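Local coordinates for protein dinoflagellate luciferase (Lingulodinium polyedrum, PDB 1VPR) that catalyses, as the third of three homologous luciferase domains, the oxidation of dinoflagellate luciferin, an open tetrapyrrole, by oxygen with emission of blue light, at residues Met288-Glu293 / Ser299-Val304; Ala91-Leu96 / Ile166-Gly171; Thr197-Thr202 / Arg271-Glu276; Gly250-Pro255 / Ile275-Phe280. One frame throughout, in Å; residues are numbered along the deposited sequence.

Interaction 1: Met288-Glu293 / Ser299-Val304; sequences MRQATE and SFVFYV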
loop_
_atom_site.group_PDB
_atom_site.type_symbol
_atom_site.label_atom_id
_atom_site.label_comp_id
_atom_site.label_asym_id
_atom_site.label_seq_id
_atom_site.Cartn_x
_atom_site.Cartn_y
_atom_site.Cartn_z
HETATM N N MSE A 288 -6.076 -3.630 13.371
HETATM C CA MSE A 288 -5.608 -2.442 12.710
HETATM C C MSE A 288 -6.691 -2.058 11.731
HETATM O O MSE A 288 -7.150 -2.896 10.958
HETATM C CB MSE A 288 -4.293 -2.685 11.933
HETATM C CG MSE A 288 -3.989 -1.526 10.990
HETATM SE SE MSE A 288 -2.283 -1.672 10.058
HETATM C CE MSE A 288 -1.220 -1.023 11.422
ATOM N N ARG A 289 -7.112 -0.800 11.763
ATOM C CA ARG A 289 -8.103 -0.350 10.816
ATOM C C ARG A 289 -7.468 0.667 9.895
ATOM O O ARG A 289 -6.882 1.648 10.338
ATOM C CB ARG A 289 -9.329 0.288 11.494
ATOM C CG ARG A 289 -10.392 0.715 10.462
ATOM C CD ARG A 289 -11.534 1.538 11.093
ATOM N NE ARG A 289 -11.060 2.832 11.607
ATOM C CZ ARG A 289 -11.727 3.573 12.498
ATOM N NH1 ARG A 289 -11.232 4.730 12.911
ATOM N NH2 ARG A 289 -12.889 3.151 12.988
ATOM N N GLN A 290 -7.577 0.405 8.602
ATOM C CA GLN A 290 -7.052 1.301 7.576
ATOM C C GLN A 290 -8.257 2.010 6.947
ATOM O O GLN A 290 -9.220 1.360 6.547
ATOM C CB GLN A 290 -6.340 0.458 6.518
ATOM C CG GLN A 290 -5.769 1.213 5.331
ATOM C CD GLN A 290 -5.030 0.285 4.400
ATOM O OE1 GLN A 290 -4.068 -0.382 4.801
ATOM N NE2 GLN A 290 -5.478 0.228 3.148
ATOM N N ALA A 291 -8.213 3.337 6.854
ATOM C CA ALA A 291 -9.320 4.081 6.281
ATOM C C ALA A 291 -8.760 5.022 5.221
ATOM O O ALA A 291 -7.972 5.923 5.539
ATOM C CB ALA A 291 -10.052 4.886 7.393
ATOM N N THR A 292 -9.175 4.810 3.976
ATOM C CA THR A 292 -8.723 5.616 2.843
ATOM C C THR A 292 -9.887 6.396 2.241
ATOM O O THR A 292 -10.953 5.833 1.995
ATOM C CB THR A 292 -8.150 4.732 1.748
ATOM O OG1 THR A 292 -7.176 3.849 2.316
ATOM C CG2 THR A 292 -7.479 5.580 0.671
ATOM N N GLU A 293 -9.670 7.680 1.977
ATOM C CA GLU A 293 -10.741 8.522 1.439
ATOM C C GLU A 293 -10.370 9.385 0.251
ATOM O O GLU A 293 -9.271 9.936 0.172
ATOM C CB GLU A 293 -11.288 9.442 2.544
ATOM C CG GLU A 293 -12.582 10.206 2.190
ATOM C CD GLU A 293 -12.365 11.533 1.457
ATOM O OE1 GLU A 293 -13.388 12.169 1.093
ATOM O OE2 GLU A 293 -11.195 11.948 1.252
ATOM N N SER A 299 -13.040 4.078 2.186
ATOM C CA SER A 299 -12.920 2.612 2.062
ATOM C C SER A 299 -12.108 2.076 3.254
ATOM O O SER A 299 -11.009 2.577 3.505
ATOM C CB SER A 299 -12.190 2.240 0.774
ATOM O OG SER A 299 -12.891 2.686 -0.368
ATOM N N PHE A 300 -12.644 1.078 3.972
ATOM C CA PHE A 300 -11.975 0.482 5.131
ATOM C C PHE A 300 -11.348 -0.894 4.886
ATOM O O PHE A 300 -11.895 -1.721 4.152
ATOM C CB PHE A 300 -12.948 0.320 6.319
ATOM C CG PHE A 300 -13.509 1.611 6.840
ATOM C CD1 PHE A 300 -14.758 2.072 6.405
ATOM C CD2 PHE A 300 -12.786 2.375 7.744
ATOM C CE1 PHE A 300 -15.265 3.274 6.866
ATOM C CE2 PHE A 300 -13.290 3.587 8.214
ATOM C CZ PHE A 300 -14.526 4.035 7.774
ATOM N N VAL A 301 -10.182 -1.116 5.495
ATOM C CA VAL A 301 -9.508 -2.408 5.427
ATOM C C VAL A 301 -9.231 -2.729 6.892
ATOM O O VAL A 301 -8.764 -1.858 7.641
ATOM C CB VAL A 301 -8.148 -2.350 4.636
ATOM C CG1 VAL A 301 -7.473 -3.732 4.669
ATOM C CG2 VAL A 301 -8.404 -1.945 3.190
ATOM N N PHE A 302 -9.563 -3.946 7.323
ATOM C CA PHE A 302 -9.295 -4.362 8.706
ATOM C C PHE A 302 -8.337 -5.536 8.707
ATOM O O PHE A 302 -8.467 -6.452 7.870
ATOM C CB PHE A 302 -10.575 -4.797 9.438
ATOM C CG PHE A 302 -11.489 -3.657 9.805
ATOM C CD1 PHE A 302 -12.367 -3.126 8.869
ATOM C CD2 PHE A 302 -11.457 -3.112 11.082
ATOM C CE1 PHE A 302 -13.204 -2.069 9.199
ATOM C CE2 PHE A 302 -12.291 -2.061 11.421
ATOM C CZ PHE A 302 -13.165 -1.539 10.476
ATOM N N TYR A 303 -7.394 -5.514 9.653
ATOM C CA TYR A 303 -6.397 -6.582 9.814
ATOM C C TYR A 303 -6.368 -6.983 11.273
ATOM O O TYR A 303 -6.618 -6.152 12.167
ATOM C CB TYR A 303 -4.973 -6.095 9.493
ATOM C CG TYR A 303 -4.793 -5.307 8.205
ATOM C CD1 TYR A 303 -5.041 -3.931 8.155
ATOM C CD2 TYR A 303 -4.288 -5.920 7.074
ATOM C CE1 TYR A 303 -4.772 -3.188 6.992
ATOM C CE2 TYR A 303 -4.007 -5.186 5.906
ATOM C CZ TYR A 303 -4.247 -3.823 5.879
ATOM O OH TYR A 303 -3.914 -3.103 4.744
ATOM N N VAL A 304 -6.048 -8.242 11.531
ATOM C CA VAL A 304 -5.922 -8.701 12.908
ATOM C C VAL A 304 -4.445 -9.091 13.090
ATOM O O VAL A 304 -3.825 -9.669 12.191
ATOM C CB VAL A 304 -6.868 -9.896 13.223
ATOM C CG1 VAL A 304 -6.542 -11.112 12.322
ATOM C CG2 VAL A 304 -6.727 -10.276 14.691
HETATM O O HOH W 1 -8.486 1.694 3.113
HETATM O O HOH W 2 -12.234 5.438 -1.115
#

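Interaction 2: Ala91-Leu96 / Ile166-Gly171; sequences AMTEKL and ITVSGG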
loop_
_atom_site.group_PDB
_atom_site.type_symbol
_atom_site.label_atom_id
_atom_site.label_comp_id
_atom_site.label_asym_id
_atom_site.label_seq_id
_atom_site.Cartn_x
_atom_site.Cartn_y
_atom_site.Cartn_z
ATOM N N ALA A 91 -17.003 -12.057 13.705
ATOM C CA ALA A 91 -18.009 -11.281 14.430
ATOM C C ALA A 91 -17.439 -9.976 14.996
ATOM O O ALA A 91 -18.112 -8.931 15.000
ATOM C CB ALA A 91 -18.598 -12.127 15.554
HETATM N N MSE A 92 -16.205 -10.014 15.487
HETATM C CA MSE A 92 -15.633 -8.784 16.013
HETATM C C MSE A 92 -15.459 -7.829 14.842
HETATM O O MSE A 92 -15.691 -6.631 14.969
HETATM C CB MSE A 92 -14.276 -9.052 16.660
HETATM C CG MSE A 92 -14.340 -9.978 17.846
HETATM SE SE MSE A 92 -12.575 -10.568 18.412
HETATM C CE MSE A 92 -12.461 -9.625 20.066
ATOM N N THR A 93 -15.049 -8.363 13.692
ATOM C CA THR A 93 -14.822 -7.529 12.509
ATOM C C THR A 93 -16.110 -6.874 11.996
ATOM O O THR A 93 -16.127 -5.683 11.643
ATOM C CB THR A 93 -14.137 -8.356 11.405
ATOM O OG1 THR A 93 -12.881 -8.852 11.905
ATOM C CG2 THR A 93 -13.861 -7.505 10.173
ATOM N N GLU A 94 -17.197 -7.638 11.972
ATOM C CA GLU A 94 -18.480 -7.099 11.531
ATOM C C GLU A 94 -18.876 -5.921 12.435
ATOM O O GLU A 94 -19.322 -4.880 11.953
ATOM C CB GLU A 94 -19.542 -8.190 11.579
ATOM N N LYS A 95 -18.694 -6.067 13.743
ATOM C CA LYS A 95 -19.047 -4.994 14.668
ATOM C C LYS A 95 -18.163 -3.764 14.441
ATOM O O LYS A 95 -18.655 -2.627 14.444
ATOM C CB LYS A 95 -18.946 -5.499 16.113
ATOM C CG LYS A 95 -19.265 -4.455 17.190
ATOM C CD LYS A 95 -19.446 -5.128 18.562
ATOM C CE LYS A 95 -19.429 -4.100 19.689
ATOM N NZ LYS A 95 -20.296 -2.925 19.348
ATOM N N LEU A 96 -16.861 -3.980 14.227
ATOM C CA LEU A 96 -15.949 -2.861 13.973
ATOM C C LEU A 96 -16.329 -2.127 12.675
ATOM O O LEU A 96 -16.233 -0.898 12.585
ATOM C CB LEU A 96 -14.508 -3.363 13.848
ATOM C CG LEU A 96 -13.814 -3.903 15.098
ATOM C CD1 LEU A 96 -12.437 -4.466 14.723
ATOM C CD2 LEU A 96 -13.666 -2.777 16.124
ATOM N N ILE A 166 -2.962 -9.862 9.393
ATOM C CA ILE A 166 -3.731 -10.574 8.384
ATOM C C ILE A 166 -5.060 -9.866 8.119
ATOM O O ILE A 166 -5.841 -9.591 9.034
ATOM C CB ILE A 166 -4.001 -12.039 8.829
ATOM C CG1 ILE A 166 -2.700 -12.839 8.814
ATOM C CG2 ILE A 166 -5.058 -12.688 7.933
ATOM C CD1 ILE A 166 -2.014 -12.886 7.437
ATOM N N THR A 167 -5.313 -9.583 6.849
ATOM C CA THR A 167 -6.535 -8.912 6.430
ATOM C C THR A 167 -7.786 -9.725 6.736
ATOM O O THR A 167 -7.893 -10.908 6.339
ATOM C CB THR A 167 -6.502 -8.651 4.927
ATOM O OG1 THR A 167 -5.298 -7.945 4.601
ATOM C CG2 THR A 167 -7.730 -7.848 4.500
ATOM N N VAL A 168 -8.748 -9.088 7.406
ATOM C CA VAL A 168 -9.984 -9.777 7.734
ATOM C C VAL A 168 -11.195 -9.075 7.128
ATOM O O VAL A 168 -12.320 -9.565 7.194
ATOM C CB VAL A 168 -10.149 -9.985 9.285
ATOM C CG1 VAL A 168 -9.114 -10.999 9.774
ATOM C CG2 VAL A 168 -9.991 -8.647 10.050
ATOM N N SER A 169 -10.971 -7.933 6.502
ATOM C CA SER A 169 -12.073 -7.240 5.850
ATOM C C SER A 169 -11.542 -6.233 4.863
ATOM O O SER A 169 -10.569 -5.527 5.140
ATOM C CB SER A 169 -12.969 -6.521 6.857
ATOM O OG SER A 169 -13.981 -5.815 6.151
ATOM N N GLY A 170 -12.183 -6.179 3.698
ATOM C CA GLY A 170 -11.776 -5.226 2.684
ATOM C C GLY A 170 -10.654 -5.704 1.794
ATOM O O GLY A 170 -10.048 -4.894 1.089
ATOM N N GLY A 171 -10.365 -7.000 1.818
ATOM C CA GLY A 171 -9.314 -7.518 0.971
ATOM C C GLY A 171 -9.705 -7.467 -0.494
ATOM O O GLY A 171 -10.886 -7.684 -0.865
#

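Interaction 3: Thr197-Thr202 / Arg271-Glu276; sequences TDHHQT and RCFRIE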
loop_
_atom_site.group_PDB
_atom_site.type_symbol
_atom_site.label_atom_id
_atom_site.label_comp_id
_atom_site.label_asym_id
_atom_site.label_seq_id
_atom_site.Cartn_x
_atom_site.Cartn_y
_atom_site.Cartn_z
ATOM N N THR A 197 -10.520 -0.626 -6.888
ATOM C CA THR A 197 -9.866 -1.389 -5.823
ATOM C C THR A 197 -8.360 -1.136 -5.786
ATOM O O THR A 197 -7.658 -1.717 -4.962
ATOM C CB THR A 197 -10.086 -2.910 -6.001
ATOM O OG1 THR A 197 -9.496 -3.337 -7.230
ATOM C CG2 THR A 197 -11.567 -3.224 -6.035
ATOM N N ASP A 198 -7.862 -0.231 -6.619
ATOM C CA ASP A 198 -6.415 -0.012 -6.679
ATOM C C ASP A 198 -5.806 0.457 -5.367
ATOM O O ASP A 198 -6.456 1.103 -4.526
ATOM C CB ASP A 198 -6.033 0.962 -7.818
ATOM C CG ASP A 198 -4.652 0.652 -8.436
ATOM O OD1 ASP A 198 -4.196 1.400 -9.340
ATOM O OD2 ASP A 198 -4.011 -0.346 -8.034
ATOM N N HIS A 199 -4.538 0.098 -5.217
ATOM C CA HIS A 199 -3.735 0.418 -4.060
ATOM C C HIS A 199 -4.433 0.354 -2.712
ATOM O O HIS A 199 -4.982 -0.687 -2.368
ATOM C CB HIS A 199 -2.974 1.756 -4.262
ATOM C CG HIS A 199 -3.829 2.920 -4.666
ATOM N ND1 HIS A 199 -4.481 3.717 -3.750
ATOM C CD2 HIS A 199 -4.120 3.430 -5.887
ATOM C CE1 HIS A 199 -5.138 4.671 -4.390
ATOM N NE2 HIS A 199 -4.935 4.516 -5.689
ATOM N N HIS A 200 -4.453 1.439 -1.936
ATOM C CA HIS A 200 -5.045 1.325 -0.606
ATOM C C HIS A 200 -6.543 1.398 -0.478
ATOM O O HIS A 200 -7.049 1.515 0.630
ATOM C CB HIS A 200 -4.373 2.315 0.349
ATOM C CG HIS A 200 -2.909 2.061 0.505
ATOM N ND1 HIS A 200 -2.407 0.822 0.839
ATOM C CD2 HIS A 200 -1.840 2.877 0.362
ATOM C CE1 HIS A 200 -1.088 0.887 0.900
ATOM N NE2 HIS A 200 -0.718 2.125 0.616
ATOM N N GLN A 201 -7.250 1.331 -1.606
ATOM C CA GLN A 201 -8.704 1.312 -1.591
ATOM C C GLN A 201 -9.146 -0.056 -1.080
ATOM O O GLN A 201 -10.235 -0.187 -0.511
ATOM C CB GLN A 201 -9.254 1.596 -2.983
ATOM C CG GLN A 201 -9.228 3.089 -3.282
ATOM C CD GLN A 201 -9.405 3.427 -4.742
ATOM O OE1 GLN A 201 -10.238 4.252 -5.089
ATOM N NE2 GLN A 201 -8.604 2.825 -5.596
ATOM N N THR A 202 -8.306 -1.074 -1.281
ATOM C CA THR A 202 -8.591 -2.410 -0.753
ATOM C C THR A 202 -7.274 -2.923 -0.194
ATOM O O THR A 202 -6.230 -2.333 -0.437
ATOM C CB THR A 202 -9.087 -3.419 -1.831
ATOM O OG1 THR A 202 -8.131 -3.508 -2.896
ATOM C CG2 THR A 202 -10.413 -2.974 -2.388
ATOM N N ARG A 271 -5.571 12.794 -8.251
ATOM C CA ARG A 271 -6.298 12.724 -6.973
ATOM C C ARG A 271 -5.387 12.462 -5.768
ATOM O O ARG A 271 -4.419 11.708 -5.870
ATOM C CB ARG A 271 -7.366 11.628 -7.043
ATOM C CG ARG A 271 -8.514 11.928 -7.989
ATOM C CD ARG A 271 -9.551 10.811 -7.918
ATOM N NE ARG A 271 -8.999 9.538 -8.371
ATOM C CZ ARG A 271 -9.629 8.371 -8.234
ATOM N NH1 ARG A 271 -9.072 7.242 -8.670
ATOM N NH2 ARG A 271 -10.820 8.337 -7.648
ATOM N N CYS A 272 -5.695 13.096 -4.638
ATOM C CA CYS A 272 -4.918 12.919 -3.406
ATOM C C CYS A 272 -5.748 12.048 -2.461
ATOM O O CYS A 272 -6.753 12.516 -1.919
ATOM C CB CYS A 272 -4.657 14.284 -2.736
ATOM S SG CYS A 272 -3.623 14.234 -1.216
ATOM N N PHE A 273 -5.360 10.780 -2.294
ATOM C CA PHE A 273 -6.076 9.883 -1.383
ATOM C C PHE A 273 -5.544 10.166 0.005
ATOM O O PHE A 273 -4.332 10.235 0.219
ATOM C CB PHE A 273 -5.809 8.397 -1.719
ATOM C CG PHE A 273 -6.500 7.910 -2.969
ATOM C CD1 PHE A 273 -6.019 8.252 -4.222
ATOM C CD2 PHE A 273 -7.633 7.099 -2.881
ATOM C CE1 PHE A 273 -6.640 7.804 -5.377
ATOM C CE2 PHE A 273 -8.272 6.638 -4.027
ATOM C CZ PHE A 273 -7.776 6.990 -5.287
ATOM N N ARG A 274 -6.431 10.317 0.972
ATOM C CA ARG A 274 -5.966 10.597 2.312
ATOM C C ARG A 274 -6.238 9.357 3.122
ATOM O O ARG A 274 -7.224 8.671 2.895
ATOM C CB ARG A 274 -6.649 11.854 2.832
ATOM C CG ARG A 274 -6.100 13.109 2.135
ATOM C CD ARG A 274 -6.856 14.376 2.558
ATOM N NE ARG A 274 -8.258 14.251 2.193
ATOM C CZ ARG A 274 -9.209 15.075 2.609
ATOM N NH1 ARG A 274 -8.888 16.093 3.404
ATOM N NH2 ARG A 274 -10.474 14.854 2.262
ATOM N N ILE A 275 -5.375 9.066 4.087
ATOM C CA ILE A 275 -5.499 7.787 4.775
ATOM C C ILE A 275 -4.956 7.734 6.184
ATOM O O ILE A 275 -4.104 8.546 6.560
ATOM C CB ILE A 275 -4.763 6.731 3.886
ATOM C CG1 ILE A 275 -4.800 5.326 4.498
ATOM C CG2 ILE A 275 -3.280 7.166 3.689
ATOM C CD1 ILE A 275 -4.106 4.310 3.577
ATOM N N GLU A 276 -5.491 6.811 6.983
ATOM C CA GLU A 276 -4.971 6.588 8.327
ATOM C C GLU A 276 -4.951 5.095 8.600
ATOM O O GLU A 276 -5.717 4.322 7.980
ATOM C CB GLU A 276 -5.821 7.272 9.423
ATOM C CG GLU A 276 -7.251 6.756 9.604
ATOM C CD GLU A 276 -7.747 7.019 11.012
ATOM O OE1 GLU A 276 -7.883 8.216 11.364
ATOM O OE2 GLU A 276 -7.973 6.041 11.781
HETATM O O HOH W 3 -10.576 5.034 -7.531
#

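Interaction 4: Gly250-Pro255 / Ile275-Phe280; sequences GVWVLP and IERRAF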
loop_
_atom_site.group_PDB
_atom_site.type_symbol
_atom_site.label_atom_id
_atom_site.label_comp_id
_atom_site.label_asym_id
_atom_site.label_seq_id
_atom_site.Cartn_x
_atom_site.Cartn_y
_atom_site.Cartn_z
ATOM N N GLY A 250 3.602 9.172 -2.076
ATOM C CA GLY A 250 2.888 9.417 -0.837
ATOM C C GLY A 250 3.785 9.557 0.360
ATOM O O GLY A 250 4.998 9.427 0.243
ATOM N N VAL A 251 3.169 9.784 1.515
ATOM C CA VAL A 251 3.871 9.999 2.761
ATOM C C VAL A 251 3.073 9.443 3.919
ATOM O O VAL A 251 1.850 9.528 3.902
ATOM C CB VAL A 251 4.024 11.544 3.051
ATOM C CG1 VAL A 251 4.508 11.751 4.475
ATOM C CG2 VAL A 251 4.989 12.200 2.062
ATOM N N TRP A 252 3.753 8.872 4.916
ATOM C CA TRP A 252 3.090 8.420 6.132
ATOM C C TRP A 252 3.703 9.296 7.214
ATOM O O TRP A 252 4.922 9.556 7.210
ATOM C CB TRP A 252 3.438 6.971 6.541
ATOM C CG TRP A 252 2.675 5.910 5.856
ATOM C CD1 TRP A 252 3.176 4.961 5.026
ATOM C CD2 TRP A 252 1.275 5.648 5.971
ATOM N NE1 TRP A 252 2.182 4.118 4.614
ATOM C CE2 TRP A 252 1.001 4.516 5.183
ATOM C CE3 TRP A 252 0.225 6.269 6.663
ATOM C CZ2 TRP A 252 -0.283 3.972 5.068
ATOM C CZ3 TRP A 252 -1.046 5.738 6.551
ATOM C CH2 TRP A 252 -1.292 4.596 5.756
ATOM N N VAL A 253 2.869 9.765 8.125
ATOM C CA VAL A 253 3.347 10.543 9.264
ATOM C C VAL A 253 2.930 9.696 10.474
ATOM O O VAL A 253 1.866 9.077 10.467
ATOM C CB VAL A 253 2.668 11.933 9.353
ATOM C CG1 VAL A 253 3.274 12.726 10.558
ATOM C CG2 VAL A 253 2.903 12.712 8.016
ATOM N N LEU A 254 3.769 9.658 11.494
ATOM C CA LEU A 254 3.488 8.882 12.706
ATOM C C LEU A 254 3.470 9.917 13.849
ATOM O O LEU A 254 4.401 10.023 14.633
ATOM C CB LEU A 254 4.605 7.842 12.919
ATOM C CG LEU A 254 4.594 6.516 12.127
ATOM C CD1 LEU A 254 4.252 6.733 10.662
ATOM C CD2 LEU A 254 5.958 5.861 12.257
ATOM N N PRO A 255 2.365 10.663 13.970
ATOM C CA PRO A 255 2.188 11.711 14.978
ATOM C C PRO A 255 1.743 11.250 16.349
ATOM O O PRO A 255 1.753 12.042 17.301
ATOM C CB PRO A 255 1.117 12.570 14.335
ATOM C CG PRO A 255 0.163 11.463 13.842
ATOM C CD PRO A 255 1.124 10.492 13.187
ATOM N N ILE A 275 -5.375 9.066 4.087
ATOM C CA ILE A 275 -5.499 7.787 4.775
ATOM C C ILE A 275 -4.956 7.734 6.184
ATOM O O ILE A 275 -4.104 8.546 6.560
ATOM C CB ILE A 275 -4.763 6.731 3.886
ATOM C CG1 ILE A 275 -4.800 5.326 4.498
ATOM C CG2 ILE A 275 -3.280 7.166 3.689
ATOM C CD1 ILE A 275 -4.106 4.310 3.577
ATOM N N GLU A 276 -5.491 6.811 6.983
ATOM C CA GLU A 276 -4.971 6.588 8.327
ATOM C C GLU A 276 -4.951 5.095 8.600
ATOM O O GLU A 276 -5.717 4.322 7.980
ATOM C CB GLU A 276 -5.821 7.272 9.423
ATOM C CG GLU A 276 -7.251 6.756 9.604
ATOM C CD GLU A 276 -7.747 7.019 11.012
ATOM O OE1 GLU A 276 -7.883 8.216 11.364
ATOM O OE2 GLU A 276 -7.973 6.041 11.781
ATOM N N ARG A 277 -4.046 4.682 9.493
ATOM C CA ARG A 277 -3.995 3.296 9.961
ATOM C C ARG A 277 -3.877 3.445 11.457
ATOM O O ARG A 277 -3.019 4.191 11.924
ATOM C CB ARG A 277 -2.779 2.524 9.458
ATOM C CG ARG A 277 -2.914 1.995 8.014
ATOM C CD ARG A 277 -1.569 1.500 7.473
ATOM N NE ARG A 277 -1.757 0.815 6.193
ATOM C CZ ARG A 277 -0.761 0.425 5.403
ATOM N NH1 ARG A 277 0.493 0.648 5.768
ATOM N NH2 ARG A 277 -1.024 -0.171 4.237
ATOM N N ARG A 278 -4.726 2.743 12.205
ATOM C CA ARG A 278 -4.669 2.790 13.659
ATOM C C ARG A 278 -4.765 1.383 14.218
ATOM O O ARG A 278 -5.496 0.533 13.680
ATOM C CB ARG A 278 -5.794 3.668 14.248
ATOM C CG ARG A 278 -7.207 3.140 14.121
ATOM C CD ARG A 278 -8.194 4.014 14.919
ATOM N NE ARG A 278 -8.391 5.332 14.298
ATOM C CZ ARG A 278 -9.193 6.280 14.786
ATOM N NH1 ARG A 278 -9.311 7.429 14.145
ATOM N NH2 ARG A 278 -9.870 6.085 15.920
ATOM N N ALA A 279 -4.009 1.132 15.283
ATOM C CA ALA A 279 -4.009 -0.169 15.948
ATOM C C ALA A 279 -4.717 -0.013 17.290
ATOM O O ALA A 279 -4.480 0.958 17.999
ATOM C CB ALA A 279 -2.576 -0.648 16.181
ATOM N N PHE A 280 -5.564 -0.971 17.647
ATOM C CA PHE A 280 -6.292 -0.906 18.920
ATOM C C PHE A 280 -6.731 -2.315 19.317
ATOM O O PHE A 280 -6.865 -3.199 18.471
ATOM C CB PHE A 280 -7.512 0.028 18.786
ATOM C CG PHE A 280 -8.388 -0.303 17.621
ATOM C CD1 PHE A 280 -9.403 -1.255 17.742
ATOM C CD2 PHE A 280 -8.159 0.279 16.373
ATOM C CE1 PHE A 280 -10.173 -1.627 16.638
ATOM C CE2 PHE A 280 -8.920 -0.083 15.268
ATOM C CZ PHE A 280 -9.933 -1.042 15.401
HETATM O O HOH W 4 3.246 1.274 3.734
#

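Interaction 1: Met288-Glu293 / Ser299-Val304
Arg289 runs alongside two aromatic rings of the neighbouring strand, Phe302 first and Phe300 after it. Its CB lies 3.8 Å from Phe302 CE2. CG then sits over the face of the Phe302 ring, near the rim, in a CH-pi contact 3.9 Å from the centroid. CD touches both rings, at 3.5 Å from Phe302 CZ and 3.7 Å from Phe300 CD2. The chain bends at chi3 (65°), and Phe300 CE2 lies over one face of the guanidinium. Its NH1 ends in a salt bridge with Asp103. The two strands, 285-294 and 297-307, form an antiparallel hairpin in the calycin barrel. Three hydrogen-bonded pairs hold them: Met288 with Tyr303, Gln290 with Val301 and Thr292 with Ser299. On the other face, Gln290 extends past Val301, and its OE1 accepts from Tyr303 OH at 2.7 Å. The hydroxyl comes from above the amide carbonyl plane. Met288, here selenomethionine, lies beside Tyr303 in a Met-aromatic contact, its SE set obliquely 4.7 Å from the ring centroid.

Interaction 2: Ala91-Leu96 / Ile166-Gly171
A classic beta bulge at Val168 and Ser169, on barrel strand 163-169, is one place where Thr93 of helix 87-100 meets the sheet. Both bulge residues stand across from Phe302 of the next strand, and the backbone of each is hydrogen-bonded to it. The extra residue brings two successive side chains to the helix side, since both Val168 and Ser169 point toward Thr93. One threonine therefore touches both. Its two branches divide the work. Thr93 OG1 approaches Val168 CG2 at 3.4 Å, while Thr93 CG2 meets Ser169 CB at 3.6 Å. That threonine methyl also lies 3.9 Å from Val168 O. The Val168 methyl that reaches the helix occupies the crowded position between the backbone N and the carbonyl carbon. The threonine and valine side chains cross at a slant. The first torsion of Thr93 (chi1 -59°) turns its hydroxyl back along its own helix, where it bonds to Val89 O. It also sets the methyl anti to the backbone N and over the serine. Leu96, one turn further along the helix, packs on Phe302. No hydrogen bond joins the two segments. The Thr93 hydroxyl is satisfied within its helix, so this contact rests on van der Waals packing of small groups and gives little directional hold by itself.

Interaction 3: Thr197-Thr202 / Arg271-Glu276
His199 drives the edge of its imidazole into the face of the Phe273 ring. The pair is T-shaped, with planes at 89° and centroids 4.5 Å apart. His199 CE1 is the leading atom. It stands above the centre of the phenyl ring and is 3.6 Å from Phe273 CE1. Its neighbour NE2 is hydrogen-bonded to Glu266, which helps to fix the rotation of the imidazole. Gln201 comes from another direction, at the rim of the same phenyl ring, where its OE1 lies 3.3 Å from Phe273 CE2. The amide is turned steeply against the ring, at 78°. With an alanine in place of Phe273, the His199 edge would probably lose the face it rests on, and a gap would open beneath it and beside Gln201 OE1. These residues join the loop that follows helix 187-197 to strand 271-282 of the calycin barrel. The loop is braced from within. Asp198 O accepts both Gln201 N and Gln201 NE2, from opposite faces of its carbonyl plane. NE2 also bonds to Ala195 O. The oxygen end of the amide is also tied down: water 3 donates to Gln201 OE1 at 2.6 Å and accepts from Arg271 NH1 at 2.9 Å. Arg271 NH1 also makes a salt bridge with Glu266. Further up the strand, Ile275, its CG1 anti to the backbone N (chi1 179°), sends CD1 across to His200 CB at 3.8 Å.

Interaction 4: Gly250-Pro255 / Ile275-Phe280
Trp252 and Arg277 cross at about a right angle along their lengths, yet their flat groups are turned only 27° apart. The guanidinium is thus only moderately tilted to the indole. Trp252 CZ2 stands over one guanidinium face, toward its rim, with Arg277 NH1 at 3.5 Å. Further back along the arginine, CD packs against Trp252 CH2 at 3.6 Å. Ile275 meets the same corner of the six-membered ring at a slant, its CD1 3.6 Å from Trp252 CH2. The indole tip is therefore wedged between an aliphatic and a charged side chain. The two strands, 247-253 and 271-282, are not direct neighbours in the barrel sheet. Strand 259-266 runs between them. The axes of their short segments come within 8.8 Å at 36°, and the long tryptophan spans the distance on one face of the sheet. Trp252 also makes a cation-pi contact with Lys260 of the intervening strand. Arg277 is extended from CG to NE, and NE donates to Gln290 OE1, which helps to hold the guanidinium in place. Water 4 accepts from Trp252 NE1 at 3.2 Å and, weakly, from Arg277 NH1. A leucine in place of Trp252 would probably leave the guanidinium face uncovered and deprive this water of its indole donor. Glu276 starts out away from Trp252. Its OE2 takes Arg278 NE on the syn lone pair at 2.6 Å, in a salt bridge.

All four contacts belong to the catalytic domain and reach its ten-stranded antiparallel barrel sheet. Interaction 1 is central: its centre lies about 9 Å from that of interaction 2, 10 Å from interaction 3 and 11 Å from interaction 4. Strand 297-307 joins it to strand 163-169 of interaction 2, and strand 285-294 joins it to strand 271-282. Interactions 3 and 4 share Ile275 and Glu276 on that last strand, with centres about 12 Å apart. Interactions 2 and 4 are the most distant, at about 19 Å. Along the chain, interaction 2 closes first and the hairpin of interaction 1 comes last. Helix 87-100 and loop 197-202 are thereby fixed to one continuous sheet.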